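Local coordinates for protein D-aminopeptidase (Burkholderia sp. LK4, PDB 5TZB) that probably cleaves N-terminal residues, beta-amino acids among them, from short peptides and amides, as an Ntn-type hydrolase of peptidase family S58, at residues V178-G186 and F194-S202; R203-V214 and H333-A341. One frame throughout, in Å; residues are numbered along the deposited sequence.

Both contacts use strand 197-204, contact 1 along its first half and contact 2 at its far end. Their centres lie about 24 Å apart, and they touch where Ser-202 CB packs on Val-214 O. Contact 1 is the more central and mostly buried. It sets a glycine-rich loop on the strand through backbone hydrogen bonds and one carboxylate. Contact 2 is partly buried and nearer the surface. There the hairpin formed by strands 197-204 and 213-220 rests on helix 331-355 through aliphatic groups, with no direct hydrogen bond and two bridging waters. Other subunits reach contact 2, but none touches the segments of contact 1.

Contact 1. Residues V178-G186 and F194-S202; sequences VAEGGVGGG and FKGGIGTAS
Glu-180 reaches along the strand from Ile-198 to Thr-200. Glu-180 CB lies 3.2 Å from Ile-198 O, and Glu-180 CG passes the same oxygen at 3.8 Å. CG stands anti to the carbonyl carbon (chi1 -62°) and the chain runs on extended, which carries the carboxylate past Gly-199. At the tip, Glu-180 OE2 accepts from Thr-200 N at 2.9 Å through its anti lone pair. The N-H points in at 148°, so the bond is somewhat bent. OE2 also forms a salt bridge with Arg-22, which probably favours the charged form of the acid.

Next to it, Gly-181 and Ile-198 form a single antiparallel bridge, a hydrogen-bonded pair. Gly-181 N gives a hydrogen bond to Ile-198 O at 2.7 Å. Gly-181 O takes Ile-198 N and Val-183 N from opposite faces of its carbonyl plane. This joins the loop to one edge of strand 197-204, whose other edge pairs with strand 213-220 in a sheet consistent with the layered alpha-beta-beta-alpha fold of Ntn hydrolases. An inverse gamma turn centred on Gly-182 reverses the chain, and Gly-186 returns to Gly-197.

Ile-198 fills the bend, with CG1 3.3 Å from Val-183 O and CG2 near Ala-179 O. Lys-195, bent at chi2 and chi4, hydrogen-bonds through NZ to Gly-196 O at 2.8 Å, from above that carbonyl's plane. NZ also bonds weakly to Gly-186 O, while Met-189 O and Thr-187 O accept from it too.

Contact 2. Residues R203-V214 and H333-A341; sequences RVLAADAGGWTV and HISALFVAA
The hairpin 203-214 lies against helix segment 333-341, and its backbone comes nearest at Arg-203 and Ala-340, 5.7 Å between CA atoms. Leu-205 and Leu-337 cross at about a right angle, CD1 of the first on CD2 of the second. Leu-205 straddles a turn of the helix: CD1 meets Ala-336 CB at 3.7 Å, and CD2 lies 3.5 Å from Ala-336 O and also meets Ala-340 CB, one turn on. Leu-337 CD2 sits among Leu-205 CD1, Trp-212 CB and Val-214 CG2, the last at 3.6 Å.

Val-214 uses both branches. CG1, anti to the backbone N (chi1 179°), packs on Ala-341, while CG2 turns to Leu-337 and Ala-340. The small Ala-340 lets the strand come close, with its CB 3.8 Å from Arg-203 CB. The guanidinium group of Arg-203 goes further along the helix to salt bridges with Glu-343 and Glu-347.

His-333 CB meets the edge of the Trp-212 ring at CZ3. At the hairpin's turn, water-mediated contacts take over. Ala-209 O lies in plane at the edge of the imidazole. One water joins His-333 NE2 (2.8 Å) to Asp-208 O, and another donates to both Ala-209 O (2.6 Å) and His-333 O.

Lys-319 NZ of a third subunit hydrogen-bonds to Asp-208 O, and Ser-335 OG hydrogen-bonds with Asp-295 N of a second subunit. Helix 331-355 covers a face of the sheet, where strand 260-266 flanks the hairpin and touches Leu-337 and Ala-341. Helix 272-289 packs on another side of the helix, through Ile-334, Phe-338 and Ala-341.

Contact 1. Residues V178-G186 and F194-S202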
loop_
_atom_site.group_PDB
_atom_site.type_symbol
_atom_site.label_atom_id
_atom_site.label_comp_id
_atom_site.label_asym_id
_atom_site.label_seq_id
_atom_site.Cartn_x
_atom_site.Cartn_y
_atom_site.Cartn_z
ATOM N N VAL C 178 19.841 18.769 21.218
ATOM C CA VAL C 178 18.395 18.704 21.353
ATOM C C VAL C 178 18.021 18.122 22.718
ATOM O O VAL C 178 18.478 17.041 23.067
ATOM C CB VAL C 178 17.768 17.818 20.248
ATOM C CG1 VAL C 178 16.254 17.757 20.413
ATOM C CG2 VAL C 178 18.148 18.311 18.866
ATOM N N ALA C 179 17.183 18.819 23.478
ATOM C CA ALA C 179 16.762 18.325 24.783
ATOM C C ALA C 179 15.921 17.056 24.650
ATOM O O ALA C 179 15.109 16.926 23.729
ATOM C CB ALA C 179 15.988 19.408 25.546
ATOM N N GLU C 180 16.123 16.119 25.570
ATOM C CA GLU C 180 15.442 14.828 25.503
ATOM C C GLU C 180 14.574 14.544 26.732
ATOM O O GLU C 180 14.550 15.314 27.692
ATOM C CB GLU C 180 16.466 13.700 25.304
ATOM C CG GLU C 180 17.259 13.816 24.008
ATOM C CD GLU C 180 18.333 12.747 23.885
ATOM O OE1 GLU C 180 19.189 12.624 24.801
ATOM O OE2 GLU C 180 18.315 12.018 22.875
ATOM N N GLY C 181 13.825 13.448 26.675
ATOM C CA GLY C 181 13.000 13.032 27.796
ATOM C C GLY C 181 11.641 13.714 27.810
ATOM O O GLY C 181 11.021 13.929 26.755
ATOM N N GLY C 182 11.205 14.101 29.004
ATOM C CA GLY C 182 9.900 14.711 29.205
ATOM C C GLY C 182 9.821 16.179 28.831
ATOM O O GLY C 182 9.541 17.022 29.683
ATOM N N VAL C 183 10.043 16.474 27.552
ATOM C CA VAL C 183 9.994 17.835 27.036
ATOM C C VAL C 183 9.161 17.925 25.770
ATOM O O VAL C 183 8.963 16.920 25.080
ATOM C CB VAL C 183 11.410 18.374 26.713
ATOM C CG1 VAL C 183 12.248 18.501 27.977
ATOM C CG2 VAL C 183 12.093 17.468 25.712
ATOM N N GLY C 184 8.673 19.125 25.464
ATOM C CA GLY C 184 7.929 19.343 24.231
ATOM C C GLY C 184 6.795 18.353 24.107
ATOM O O GLY C 184 6.027 18.157 25.050
ATOM N N GLY C 185 6.727 17.672 22.969
ATOM C CA GLY C 185 5.685 16.691 22.766
ATOM C C GLY C 185 5.841 15.468 23.660
ATOM O O GLY C 185 4.878 14.743 23.892
ATOM N N GLY C 186 7.043 15.233 24.179
ATOM C CA GLY C 186 7.274 14.041 24.982
ATOM C C GLY C 186 7.040 14.219 26.472
ATOM O O GLY C 186 7.210 13.281 27.254
ATOM N N PHE C 194 8.395 3.028 32.046
ATOM C CA PHE C 194 9.219 4.059 32.666
ATOM C C PHE C 194 8.858 5.389 32.028
ATOM O O PHE C 194 8.068 5.423 31.081
ATOM C CB PHE C 194 10.705 3.802 32.459
ATOM C CG PHE C 194 11.229 2.613 33.187
ATOM C CD1 PHE C 194 11.363 2.628 34.570
ATOM C CD2 PHE C 194 11.635 1.486 32.483
ATOM C CE1 PHE C 194 11.868 1.522 35.250
ATOM C CE2 PHE C 194 12.147 0.379 33.151
ATOM C CZ PHE C 194 12.263 0.396 34.538
ATOM N N LYS C 195 9.485 6.475 32.474
ATOM C CA LYS C 195 9.264 7.773 31.826
ATOM C C LYS C 195 9.765 7.764 30.391
ATOM O O LYS C 195 10.893 7.345 30.114
ATOM C CB LYS C 195 9.957 8.901 32.598
ATOM C CG LYS C 195 9.689 10.292 32.011
ATOM C CD LYS C 195 8.221 10.681 32.155
ATOM C CE LYS C 195 7.907 12.013 31.466
ATOM N NZ LYS C 195 7.846 11.892 29.980
ATOM N N GLY C 196 8.928 8.239 29.469
ATOM C CA GLY C 196 9.296 8.269 28.069
ATOM C C GLY C 196 9.449 9.676 27.526
ATOM O O GLY C 196 9.728 10.614 28.280
ATOM N N GLY C 197 9.278 9.823 26.213
ATOM C CA GLY C 197 9.339 11.130 25.585
ATOM C C GLY C 197 10.324 11.255 24.438
ATOM O O GLY C 197 10.498 10.344 23.632
ATOM N N ILE C 198 10.979 12.407 24.371
ATOM C CA ILE C 198 11.818 12.748 23.226
ATOM C C ILE C 198 13.182 12.073 23.288
ATOM O O ILE C 198 13.839 12.089 24.331
ATOM C CB ILE C 198 12.008 14.282 23.131
ATOM C CG1 ILE C 198 10.651 14.965 22.957
ATOM C CG2 ILE C 198 12.927 14.650 21.981
ATOM C CD1 ILE C 198 9.873 14.526 21.663
ATOM N N GLY C 199 13.599 11.485 22.167
ATOM C CA GLY C 199 14.932 10.915 22.039
ATOM C C GLY C 199 15.497 11.193 20.655
ATOM O O GLY C 199 14.747 11.317 19.682
ATOM N N THR C 200 16.816 11.311 20.553
ATOM C CA THR C 200 17.428 11.605 19.258
ATOM C C THR C 200 18.825 10.991 19.141
ATOM O O THR C 200 19.475 10.721 20.147
ATOM C CB THR C 200 17.497 13.129 19.026
ATOM O OG1 THR C 200 17.860 13.400 17.673
ATOM C CG2 THR C 200 18.521 13.782 19.959
ATOM N N ALA C 201 19.267 10.753 17.913
ATOM C CA ALA C 201 20.593 10.192 17.652
ATOM C C ALA C 201 20.929 10.336 16.171
ATOM O O ALA C 201 20.057 10.642 15.356
ATOM C CB ALA C 201 20.668 8.716 18.063
ATOM N N SER C 202 22.196 10.117 15.834
ATOM C CA SER C 202 22.636 10.169 14.452
ATOM C C SER C 202 23.781 9.214 14.165
ATOM O O SER C 202 24.453 8.715 15.084
ATOM C CB SER C 202 23.056 11.594 14.083
ATOM O OG SER C 202 24.252 11.939 14.755
#

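Contact 2. Residues R203-V214 and H333-A341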
loop_
_atom_site.group_PDB
_atom_site.type_symbol
_atom_site.label_atom_id
_atom_site.label_comp_id
_atom_site.label_asym_id
_atom_site.label_seq_id
_atom_site.Cartn_x
_atom_site.Cartn_y
_atom_site.Cartn_z
ATOM N N ARG C 203 24.004 8.976 12.878
ATOM C CA ARG C 203 25.131 8.182 12.402
ATOM C C ARG C 203 25.729 8.857 11.175
ATOM O O ARG C 203 24.999 9.394 10.326
ATOM C CB ARG C 203 24.687 6.761 12.051
ATOM C CG ARG C 203 24.226 5.923 13.225
ATOM C CD ARG C 203 25.378 5.521 14.125
ATOM N NE ARG C 203 24.968 4.591 15.180
ATOM C CZ ARG C 203 24.485 4.963 16.362
ATOM N NH1 ARG C 203 24.348 6.253 16.650
ATOM N NH2 ARG C 203 24.143 4.046 17.267
ATOM N N VAL C 204 27.051 8.813 11.065
ATOM C CA VAL C 204 27.733 9.360 9.901
ATOM C C VAL C 204 28.383 8.214 9.137
ATOM O O VAL C 204 29.143 7.445 9.712
ATOM C CB VAL C 204 28.828 10.385 10.303
ATOM C CG1 VAL C 204 29.551 10.911 9.069
ATOM C CG2 VAL C 204 28.239 11.542 11.111
ATOM N N LEU C 205 28.106 8.102 7.846
ATOM C CA LEU C 205 28.742 7.059 7.045
ATOM C C LEU C 205 30.173 7.453 6.720
ATOM O O LEU C 205 30.521 8.638 6.721
ATOM C CB LEU C 205 27.977 6.813 5.747
ATOM C CG LEU C 205 26.520 6.379 5.851
ATOM C CD1 LEU C 205 25.983 5.840 4.522
ATOM C CD2 LEU C 205 26.356 5.378 6.958
ATOM N N ALA C 206 31.007 6.455 6.461
ATOM C CA ALA C 206 32.389 6.701 6.049
ATOM C C ALA C 206 32.446 7.303 4.643
ATOM O O ALA C 206 31.486 7.220 3.878
ATOM C CB ALA C 206 33.205 5.417 6.109
ATOM N N ALA C 207 33.576 7.922 4.326
ATOM C CA ALA C 207 33.760 8.555 3.028
ATOM C C ALA C 207 33.582 7.558 1.880
ATOM O O ALA C 207 32.923 7.861 0.884
ATOM C CB ALA C 207 35.129 9.202 2.968
ATOM N N ASP C 208 34.144 6.364 2.029
ATOM C CA ASP C 208 33.996 5.309 1.024
ATOM C C ASP C 208 32.534 4.815 0.877
ATOM O O ASP C 208 32.252 4.016 -0.014
ATOM C CB ASP C 208 34.943 4.142 1.311
ATOM C CG ASP C 208 34.542 3.339 2.517
ATOM O OD1 ASP C 208 33.893 3.891 3.429
ATOM O OD2 ASP C 208 34.914 2.148 2.565
ATOM N N ALA C 209 31.660 5.185 1.820
ATOM C CA ALA C 209 30.233 4.829 1.777
ATOM C C ALA C 209 29.314 6.020 1.417
ATOM O O ALA C 209 28.093 5.930 1.567
ATOM C CB ALA C 209 29.796 4.221 3.111
ATOM N N GLY C 210 29.886 7.143 0.994
ATOM C CA GLY C 210 29.089 8.303 0.614
ATOM C C GLY C 210 29.140 9.481 1.578
ATOM O O GLY C 210 28.738 10.593 1.243
ATOM N N GLY C 211 29.636 9.242 2.784
ATOM C CA GLY C 211 29.810 10.294 3.772
ATOM C C GLY C 211 28.527 10.924 4.309
ATOM O O GLY C 211 28.581 11.935 5.022
ATOM N N TRP C 212 27.374 10.333 4.001
ATOM C CA TRP C 212 26.105 10.917 4.430
ATOM C C TRP C 212 25.812 10.746 5.925
ATOM O O TRP C 212 26.313 9.831 6.588
ATOM C CB TRP C 212 24.955 10.330 3.615
ATOM C CG TRP C 212 25.132 10.555 2.160
ATOM C CD1 TRP C 212 25.260 11.758 1.531
ATOM C CD2 TRP C 212 25.228 9.554 1.145
ATOM N NE1 TRP C 212 25.418 11.572 0.177
ATOM C CE2 TRP C 212 25.407 10.227 -0.087
ATOM C CE3 TRP C 212 25.163 8.153 1.152
ATOM C CZ2 TRP C 212 25.520 9.549 -1.294
ATOM C CZ3 TRP C 212 25.283 7.478 -0.046
ATOM C CH2 TRP C 212 25.459 8.178 -1.263
ATOM N N THR C 213 25.001 11.662 6.448
ATOM C CA THR C 213 24.545 11.610 7.828
ATOM C C THR C 213 23.079 11.171 7.887
ATOM O O THR C 213 22.271 11.584 7.051
ATOM C CB THR C 213 24.690 12.971 8.504
ATOM O OG1 THR C 213 26.072 13.349 8.502
ATOM C CG2 THR C 213 24.156 12.931 9.947
ATOM N N VAL C 214 22.766 10.301 8.840
ATOM C CA VAL C 214 21.383 9.888 9.107
ATOM C C VAL C 214 21.036 10.210 10.556
ATOM O O VAL C 214 21.743 9.777 11.479
ATOM C CB VAL C 214 21.166 8.376 8.849
ATOM C CG1 VAL C 214 19.735 7.985 9.161
ATOM C CG2 VAL C 214 21.493 8.025 7.424
ATOM N N HIS C 333 24.551 1.525 -2.524
ATOM C CA HIS C 333 24.997 2.413 -1.441
ATOM C C HIS C 333 23.890 2.627 -0.411
ATOM O O HIS C 333 24.113 3.264 0.630
ATOM C CB HIS C 333 25.456 3.782 -1.971
ATOM C CG HIS C 333 26.845 3.779 -2.533
ATOM N ND1 HIS C 333 27.165 3.171 -3.729
ATOM C CD2 HIS C 333 28.005 4.275 -2.039
ATOM C CE1 HIS C 333 28.456 3.322 -3.964
ATOM N NE2 HIS C 333 28.992 3.979 -2.949
ATOM N N ILE C 334 22.706 2.076 -0.664
ATOM C CA ILE C 334 21.597 2.405 0.227
ATOM C C ILE C 334 21.571 1.542 1.504
ATOM O O ILE C 334 21.024 1.984 2.515
ATOM C CB ILE C 334 20.215 2.296 -0.501
ATOM C CG1 ILE C 334 19.145 3.126 0.222
ATOM C CG2 ILE C 334 19.780 0.861 -0.653
ATOM C CD1 ILE C 334 17.906 3.505 -0.650
ATOM N N SER C 335 22.160 0.344 1.485
ATOM C CA SER C 335 22.164 -0.497 2.694
ATOM C C SER C 335 22.853 0.158 3.891
ATOM O O SER C 335 22.380 0.029 5.017
ATOM C CB SER C 335 22.831 -1.858 2.442
ATOM O OG SER C 335 22.086 -2.633 1.525
ATOM N N ALA C 336 23.952 0.867 3.656
ATOM C CA ALA C 336 24.636 1.564 4.763
ATOM C C ALA C 336 23.721 2.656 5.356
ATOM O O ALA C 336 23.858 3.024 6.527
ATOM C CB ALA C 336 25.966 2.162 4.291
ATOM N N LEU C 337 22.802 3.185 4.544
ATOM C CA LEU C 337 21.804 4.130 5.056
ATOM C C LEU C 337 20.716 3.412 5.885
ATOM O O LEU C 337 20.290 3.935 6.915
ATOM C CB LEU C 337 21.160 4.932 3.916
ATOM C CG LEU C 337 22.047 5.943 3.154
ATOM C CD1 LEU C 337 21.373 6.433 1.875
ATOM C CD2 LEU C 337 22.400 7.137 4.061
ATOM N N PHE C 338 20.281 2.228 5.439
ATOM C CA PHE C 338 19.346 1.398 6.208
ATOM C C PHE C 338 19.921 1.048 7.594
ATOM O O PHE C 338 19.260 1.219 8.620
ATOM C CB PHE C 338 19.030 0.105 5.459
ATOM C CG PHE C 338 18.202 0.294 4.201
ATOM C CD1 PHE C 338 17.602 1.503 3.912
ATOM C CD2 PHE C 338 18.055 -0.757 3.303
ATOM C CE1 PHE C 338 16.847 1.663 2.742
ATOM C CE2 PHE C 338 17.291 -0.611 2.148
ATOM C CZ PHE C 338 16.698 0.605 1.866
ATOM N N VAL C 339 21.149 0.541 7.607
ATOM C CA VAL C 339 21.838 0.202 8.862
ATOM C C VAL C 339 21.890 1.413 9.794
ATOM O O VAL C 339 21.530 1.335 10.976
ATOM C CB VAL C 339 23.287 -0.286 8.586
ATOM C CG1 VAL C 339 24.090 -0.424 9.889
ATOM C CG2 VAL C 339 23.287 -1.606 7.802
ATOM N N ALA C 340 22.322 2.542 9.244
ATOM C CA ALA C 340 22.455 3.756 10.036
ATOM C C ALA C 340 21.131 4.210 10.635
ATOM O O ALA C 340 21.100 4.626 11.783
ATOM C CB ALA C 340 23.055 4.880 9.196
ATOM N N ALA C 341 20.054 4.169 9.845
ATOM C CA ALA C 341 18.756 4.607 10.320
ATOM C C ALA C 341 18.288 3.705 11.433
ATOM O O ALA C 341 17.772 4.187 12.442
ATOM C CB ALA C 341 17.708 4.651 9.173
HETATM O O HOH W 1 31.582 4.843 -2.501
HETATM O O HOH W 2 26.688 3.757 1.321
#